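Local coordinates for protein transcriptional regulator, LYSR family (PDB 4AB5) that probably regulates transcription of methionine biosynthesis genes as a MetR-like LysR-family factor, this chain being its regulatory, effector-binding-type domain without the DNA-binding part, at residues Tyr80-Leu92 with Val147-Val161. Sequence-based numbering, arbitrary orientation.
Sequences YEMVGICAPDHPL and VASRRGIAALPYWTV
Ile85 fills the tightly packed centre of the contact. Its CG1 sits between the backbone N and the carbonyl carbon (chi1 60°). With chi2 extended as well, CD1 reaches Val147 CG2 and Leu156 CD1, while CG2 meets Val161 CG2 at 3.6 Å. Val83 CG2 also packs on Val161, and Ile144 of helix 140-148 adds to the same core. Ile85 and Val83 are both held by paired backbone bonds. Ile85 N donates to Ala154 O (2.8 Å, 168°), and Ala154 N returns a longer bond to Ile85 O. Val83 and Leu156 also exchange two bonds, of nearly equal length. One further bond, Tyr158 N to Glu81 O (2.9 Å), ties the start of helix 158-166 to the strand. Pro157 is the N-cap of that helix. This is an antiparallel strand pair in the periplasmic-binding-protein-like fold of LysR regulatory domains. On its other edge strand 72-86 pairs with strand 171-189. On the opposite face of the pair, Met82, a selenomethionine bent at chi2 and chi3, sets SE beside Pro157 N and CD and CE against Ala155. At one end, Trp159 makes an edge-to-face stack with Tyr80. Its NE1 stands 3.5 Å above the centre of the Tyr80 ring, and the planes are at 90°. At the other end, a water joins Ala87 N, Val147 O and Gly152 O, with a weak bond from His90 ND1. Ile153 CG2 makes a CH-pi contact over one face of the His90 ring, toward its rim. The packing is looser at exposed Arg150, which ends helix 140-148 in a Schellman motif. One guanidinium face rests on His90 CA, and NH2 lies near Pro91 CD. Asp89 OD2 stays 5.0 Å from Arg150 NH1, too far for a salt bridge.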
loop_
_atom_site.group_PDB
_atom_site.type_symbol
_atom_site.label_atom_id
_atom_site.label_comp_id
_atom_site.label_asym_id
_atom_site.label_seq_id
_atom_site.Cartn_x
_atom_site.Cartn_y
_atom_site.Cartn_z
ATOM N N TYR B 80 -20.903 -1.610 2.060
ATOM C CA TYR B 80 -20.562 -1.854 0.652
ATOM C C TYR B 80 -20.439 -3.341 0.363
ATOM O O TYR B 80 -20.207 -4.130 1.284
ATOM C CB TYR B 80 -19.289 -1.094 0.198
ATOM C CG TYR B 80 -18.068 -1.294 1.074
ATOM C CD1 TYR B 80 -17.287 -2.437 0.967
ATOM C CD2 TYR B 80 -17.669 -0.316 1.984
ATOM C CE1 TYR B 80 -16.168 -2.630 1.775
ATOM C CE2 TYR B 80 -16.527 -0.480 2.770
ATOM C CZ TYR B 80 -15.782 -1.644 2.667
ATOM O OH TYR B 80 -14.660 -1.837 3.441
ATOM N N GLU B 81 -20.569 -3.720 -0.928
ATOM C CA GLU B 81 -20.458 -5.103 -1.371
ATOM C C GLU B 81 -19.031 -5.553 -1.628
ATOM O O GLU B 81 -18.230 -4.823 -2.227
ATOM C CB GLU B 81 -21.401 -5.444 -2.554
ATOM C CG GLU B 81 -21.201 -4.657 -3.847
ATOM C CD GLU B 81 -21.876 -3.299 -3.966
ATOM O OE1 GLU B 81 -21.487 -2.369 -3.222
ATOM O OE2 GLU B 81 -22.716 -3.139 -4.882
HETATM N N MSE B 82 -18.719 -6.751 -1.120
HETATM C CA MSE B 82 -17.453 -7.448 -1.297
HETATM C C MSE B 82 -17.647 -8.282 -2.551
HETATM O O MSE B 82 -18.536 -9.141 -2.603
HETATM C CB MSE B 82 -17.126 -8.352 -0.096
HETATM C CG MSE B 82 -16.773 -7.586 1.166
HETATM SE SE MSE B 82 -15.064 -6.652 1.063
HETATM C CE MSE B 82 -13.856 -8.221 0.942
ATOM N N VAL B 83 -16.872 -7.977 -3.589
ATOM C CA VAL B 83 -16.989 -8.682 -4.862
ATOM C C VAL B 83 -15.818 -9.618 -5.055
ATOM O O VAL B 83 -14.709 -9.332 -4.588
ATOM C CB VAL B 83 -17.219 -7.745 -6.085
ATOM C CG1 VAL B 83 -18.539 -6.985 -5.964
ATOM C CG2 VAL B 83 -16.048 -6.782 -6.305
ATOM N N GLY B 84 -16.086 -10.738 -5.718
ATOM C CA GLY B 84 -15.072 -11.718 -6.062
ATOM C C GLY B 84 -14.429 -11.295 -7.366
ATOM O O GLY B 84 -15.126 -10.853 -8.283
ATOM N N ILE B 85 -13.094 -11.360 -7.442
ATOM C CA ILE B 85 -12.360 -11.013 -8.658
ATOM C C ILE B 85 -11.548 -12.173 -9.176
ATOM O O ILE B 85 -10.918 -12.891 -8.396
ATOM C CB ILE B 85 -11.535 -9.693 -8.572
ATOM C CG1 ILE B 85 -10.460 -9.723 -7.448
ATOM C CG2 ILE B 85 -12.462 -8.483 -8.449
ATOM C CD1 ILE B 85 -9.251 -8.783 -7.653
ATOM N N CYS B 86 -11.592 -12.369 -10.493
ATOM C CA CYS B 86 -10.825 -13.383 -11.222
ATOM C C CYS B 86 -10.382 -12.785 -12.564
ATOM O O CYS B 86 -10.874 -11.727 -12.950
ATOM C CB CYS B 86 -11.616 -14.680 -11.398
ATOM S SG CYS B 86 -12.986 -14.571 -12.577
ATOM N N ALA B 87 -9.446 -13.432 -13.261
ATOM C CA ALA B 87 -8.983 -12.968 -14.569
ATOM C C ALA B 87 -10.117 -13.202 -15.582
ATOM O O ALA B 87 -10.906 -14.129 -15.374
ATOM C CB ALA B 87 -7.739 -13.734 -14.989
ATOM N N PRO B 88 -10.247 -12.393 -16.665
ATOM C CA PRO B 88 -11.346 -12.621 -17.628
ATOM C C PRO B 88 -11.419 -14.034 -18.232
ATOM O O PRO B 88 -12.506 -14.490 -18.565
ATOM C CB PRO B 88 -11.099 -11.554 -18.696
ATOM C CG PRO B 88 -10.334 -10.489 -17.993
ATOM C CD PRO B 88 -9.428 -11.231 -17.068
ATOM N N ASP B 89 -10.254 -14.726 -18.328
ATOM C CA ASP B 89 -10.034 -16.082 -18.857
ATOM C C ASP B 89 -10.497 -17.173 -17.898
ATOM O O ASP B 89 -11.066 -18.167 -18.348
ATOM C CB ASP B 89 -8.529 -16.311 -19.143
ATOM C CG ASP B 89 -8.003 -15.793 -20.464
ATOM O OD1 ASP B 89 -8.828 -15.506 -21.369
ATOM O OD2 ASP B 89 -6.764 -15.722 -20.618
ATOM N N HIS B 90 -10.168 -17.027 -16.598
ATOM C CA HIS B 90 -10.482 -17.940 -15.489
ATOM C C HIS B 90 -11.851 -18.646 -15.608
ATOM O O HIS B 90 -12.840 -17.978 -15.906
ATOM C CB HIS B 90 -10.385 -17.185 -14.132
ATOM C CG HIS B 90 -10.282 -18.081 -12.929
ATOM N ND1 HIS B 90 -9.084 -18.246 -12.252
ATOM C CD2 HIS B 90 -11.226 -18.844 -12.329
ATOM C CE1 HIS B 90 -9.337 -19.107 -11.277
ATOM N NE2 HIS B 90 -10.611 -19.497 -11.290
ATOM N N PRO B 91 -11.923 -19.980 -15.331
ATOM C CA PRO B 91 -13.214 -20.693 -15.383
ATOM C C PRO B 91 -14.356 -20.084 -14.561
ATOM O O PRO B 91 -15.510 -20.162 -14.984
ATOM C CB PRO B 91 -12.853 -22.089 -14.866
ATOM C CG PRO B 91 -11.422 -22.252 -15.244
ATOM C CD PRO B 91 -10.824 -20.911 -14.998
ATOM N N LEU B 92 -14.038 -19.459 -13.409
ATOM C CA LEU B 92 -15.034 -18.832 -12.531
ATOM C C LEU B 92 -15.758 -17.628 -13.132
ATOM O O LEU B 92 -16.815 -17.249 -12.623
ATOM C CB LEU B 92 -14.463 -18.492 -11.148
ATOM C CG LEU B 92 -14.178 -19.658 -10.202
ATOM C CD1 LEU B 92 -13.363 -19.184 -9.022
ATOM C CD2 LEU B 92 -15.470 -20.326 -9.723
ATOM N N VAL B 147 -4.134 -11.653 -9.530
ATOM C CA VAL B 147 -5.436 -12.177 -9.957
ATOM C C VAL B 147 -5.489 -12.204 -11.512
ATOM O O VAL B 147 -5.796 -13.245 -12.094
ATOM C CB VAL B 147 -6.637 -11.419 -9.302
ATOM C CG1 VAL B 147 -7.964 -11.883 -9.877
ATOM C CG2 VAL B 147 -6.651 -11.598 -7.784
ATOM N N ALA B 148 -5.110 -11.081 -12.162
ATOM C CA ALA B 148 -5.074 -10.903 -13.624
ATOM C C ALA B 148 -4.153 -11.895 -14.344
ATOM O O ALA B 148 -4.405 -12.246 -15.503
ATOM C CB ALA B 148 -4.671 -9.479 -13.961
ATOM N N SER B 149 -3.084 -12.338 -13.658
ATOM C CA SER B 149 -2.088 -13.291 -14.171
ATOM C C SER B 149 -2.501 -14.745 -13.869
ATOM O O SER B 149 -1.710 -15.668 -14.084
ATOM C CB SER B 149 -0.716 -12.983 -13.579
ATOM O OG SER B 149 -0.332 -11.641 -13.844
ATOM N N ARG B 150 -3.760 -14.939 -13.389
ATOM C CA ARG B 150 -4.375 -16.224 -13.023
ATOM C C ARG B 150 -3.643 -16.941 -11.884
ATOM O O ARG B 150 -3.659 -18.169 -11.808
ATOM C CB ARG B 150 -4.602 -17.129 -14.259
ATOM C CG ARG B 150 -5.784 -16.702 -15.120
ATOM C CD ARG B 150 -6.107 -17.684 -16.231
ATOM N NE ARG B 150 -6.659 -18.944 -15.714
ATOM C CZ ARG B 150 -7.121 -19.934 -16.471
ATOM N NH1 ARG B 150 -7.120 -19.828 -17.794
ATOM N NH2 ARG B 150 -7.587 -21.042 -15.911
ATOM N N ARG B 151 -3.023 -16.157 -10.978
ATOM C CA ARG B 151 -2.280 -16.672 -9.821
ATOM C C ARG B 151 -3.187 -17.031 -8.643
ATOM O O ARG B 151 -2.732 -17.613 -7.654
ATOM C CB ARG B 151 -1.145 -15.703 -9.410
ATOM C CG ARG B 151 0.024 -15.697 -10.387
ATOM C CD ARG B 151 0.778 -17.005 -10.298
ATOM N NE ARG B 151 1.782 -17.159 -11.343
ATOM C CZ ARG B 151 1.621 -17.913 -12.419
ATOM N NH1 ARG B 151 0.486 -18.579 -12.606
ATOM N NH2 ARG B 151 2.587 -18.006 -13.322
ATOM N N GLY B 152 -4.465 -16.701 -8.788
ATOM C CA GLY B 152 -5.502 -16.950 -7.797
ATOM C C GLY B 152 -6.698 -16.044 -7.991
ATOM O O GLY B 152 -6.828 -15.387 -9.033
ATOM N N ILE B 153 -7.598 -16.042 -6.990
ATOM C CA ILE B 153 -8.803 -15.201 -6.928
ATOM C C ILE B 153 -8.783 -14.365 -5.643
ATOM O O ILE B 153 -7.990 -14.653 -4.747
ATOM C CB ILE B 153 -10.116 -16.019 -7.103
ATOM C CG1 ILE B 153 -10.298 -17.092 -5.991
ATOM C CG2 ILE B 153 -10.214 -16.623 -8.525
ATOM C CD1 ILE B 153 -11.696 -17.658 -5.870
ATOM N N ALA B 154 -9.628 -13.326 -5.551
ATOM C CA ALA B 154 -9.687 -12.468 -4.363
ATOM C C ALA B 154 -11.078 -11.919 -4.127
ATOM O O ALA B 154 -11.924 -11.992 -5.013
ATOM C CB ALA B 154 -8.700 -11.312 -4.496
ATOM N N ALA B 155 -11.311 -11.376 -2.919
ATOM C CA ALA B 155 -12.543 -10.702 -2.515
ATOM C C ALA B 155 -12.147 -9.289 -2.106
ATOM O O ALA B 155 -11.321 -9.106 -1.204
ATOM C CB ALA B 155 -13.205 -11.423 -1.351
ATOM N N LEU B 156 -12.680 -8.294 -2.811
ATOM C CA LEU B 156 -12.359 -6.896 -2.539
ATOM C C LEU B 156 -13.599 -6.013 -2.615
ATOM O O LEU B 156 -14.550 -6.403 -3.294
ATOM C CB LEU B 156 -11.280 -6.387 -3.523
ATOM C CG LEU B 156 -9.846 -6.884 -3.324
ATOM C CD1 LEU B 156 -8.995 -6.533 -4.523
ATOM C CD2 LEU B 156 -9.228 -6.324 -2.046
ATOM N N PRO B 157 -13.628 -4.831 -1.943
ATOM C CA PRO B 157 -14.807 -3.954 -2.065
ATOM C C PRO B 157 -15.025 -3.573 -3.529
ATOM O O PRO B 157 -14.053 -3.427 -4.270
ATOM C CB PRO B 157 -14.415 -2.713 -1.250
ATOM C CG PRO B 157 -13.337 -3.163 -0.336
ATOM C CD PRO B 157 -12.593 -4.219 -1.079
ATOM N N TYR B 158 -16.289 -3.436 -3.950
ATOM C CA TYR B 158 -16.614 -3.056 -5.320
ATOM C C TYR B 158 -15.926 -1.731 -5.712
ATOM O O TYR B 158 -15.376 -1.637 -6.811
ATOM C CB TYR B 158 -18.147 -2.996 -5.532
ATOM C CG TYR B 158 -18.541 -2.475 -6.898
ATOM C CD1 TYR B 158 -18.428 -3.278 -8.033
ATOM C CD2 TYR B 158 -18.959 -1.158 -7.068
ATOM C CE1 TYR B 158 -18.735 -2.787 -9.301
ATOM C CE2 TYR B 158 -19.269 -0.658 -8.330
ATOM C CZ TYR B 158 -19.168 -1.481 -9.444
ATOM O OH TYR B 158 -19.461 -1.002 -10.698
ATOM N N TRP B 159 -15.951 -0.719 -4.813
ATOM C CA TRP B 159 -15.328 0.578 -5.081
ATOM C C TRP B 159 -13.816 0.506 -5.397
ATOM O O TRP B 159 -13.347 1.266 -6.244
ATOM C CB TRP B 159 -15.657 1.620 -3.993
ATOM C CG TRP B 159 -15.214 1.241 -2.614
ATOM C CD1 TRP B 159 -15.975 0.661 -1.645
ATOM C CD2 TRP B 159 -13.911 1.435 -2.044
ATOM N NE1 TRP B 159 -15.228 0.475 -0.505
ATOM C CE2 TRP B 159 -13.950 0.920 -0.731
ATOM C CE3 TRP B 159 -12.704 1.984 -2.520
ATOM C CZ2 TRP B 159 -12.836 0.950 0.118
ATOM C CZ3 TRP B 159 -11.601 2.000 -1.684
ATOM C CH2 TRP B 159 -11.674 1.490 -0.381
ATOM N N THR B 160 -13.075 -0.412 -4.735
ATOM C CA THR B 160 -11.630 -0.629 -4.937
ATOM C C THR B 160 -11.368 -1.267 -6.320
ATOM O O THR B 160 -10.415 -0.895 -7.005
ATOM C CB THR B 160 -11.066 -1.587 -3.853
ATOM O OG1 THR B 160 -11.679 -1.349 -2.591
ATOM C CG2 THR B 160 -9.557 -1.494 -3.718
ATOM N N VAL B 161 -12.194 -2.268 -6.671
ATOM C CA VAL B 161 -12.144 -3.078 -7.882
ATOM C C VAL B 161 -12.455 -2.269 -9.154
ATOM O O VAL B 161 -11.816 -2.496 -10.187
ATOM C CB VAL B 161 -13.070 -4.321 -7.689
ATOM C CG1 VAL B 161 -13.410 -5.019 -9.004
ATOM C CG2 VAL B 161 -12.451 -5.304 -6.709
HETATM O O HOH W 1 -18.770 -0.436 -3.336
HETATM O O HOH W 2 -7.571 -15.283 -11.729
#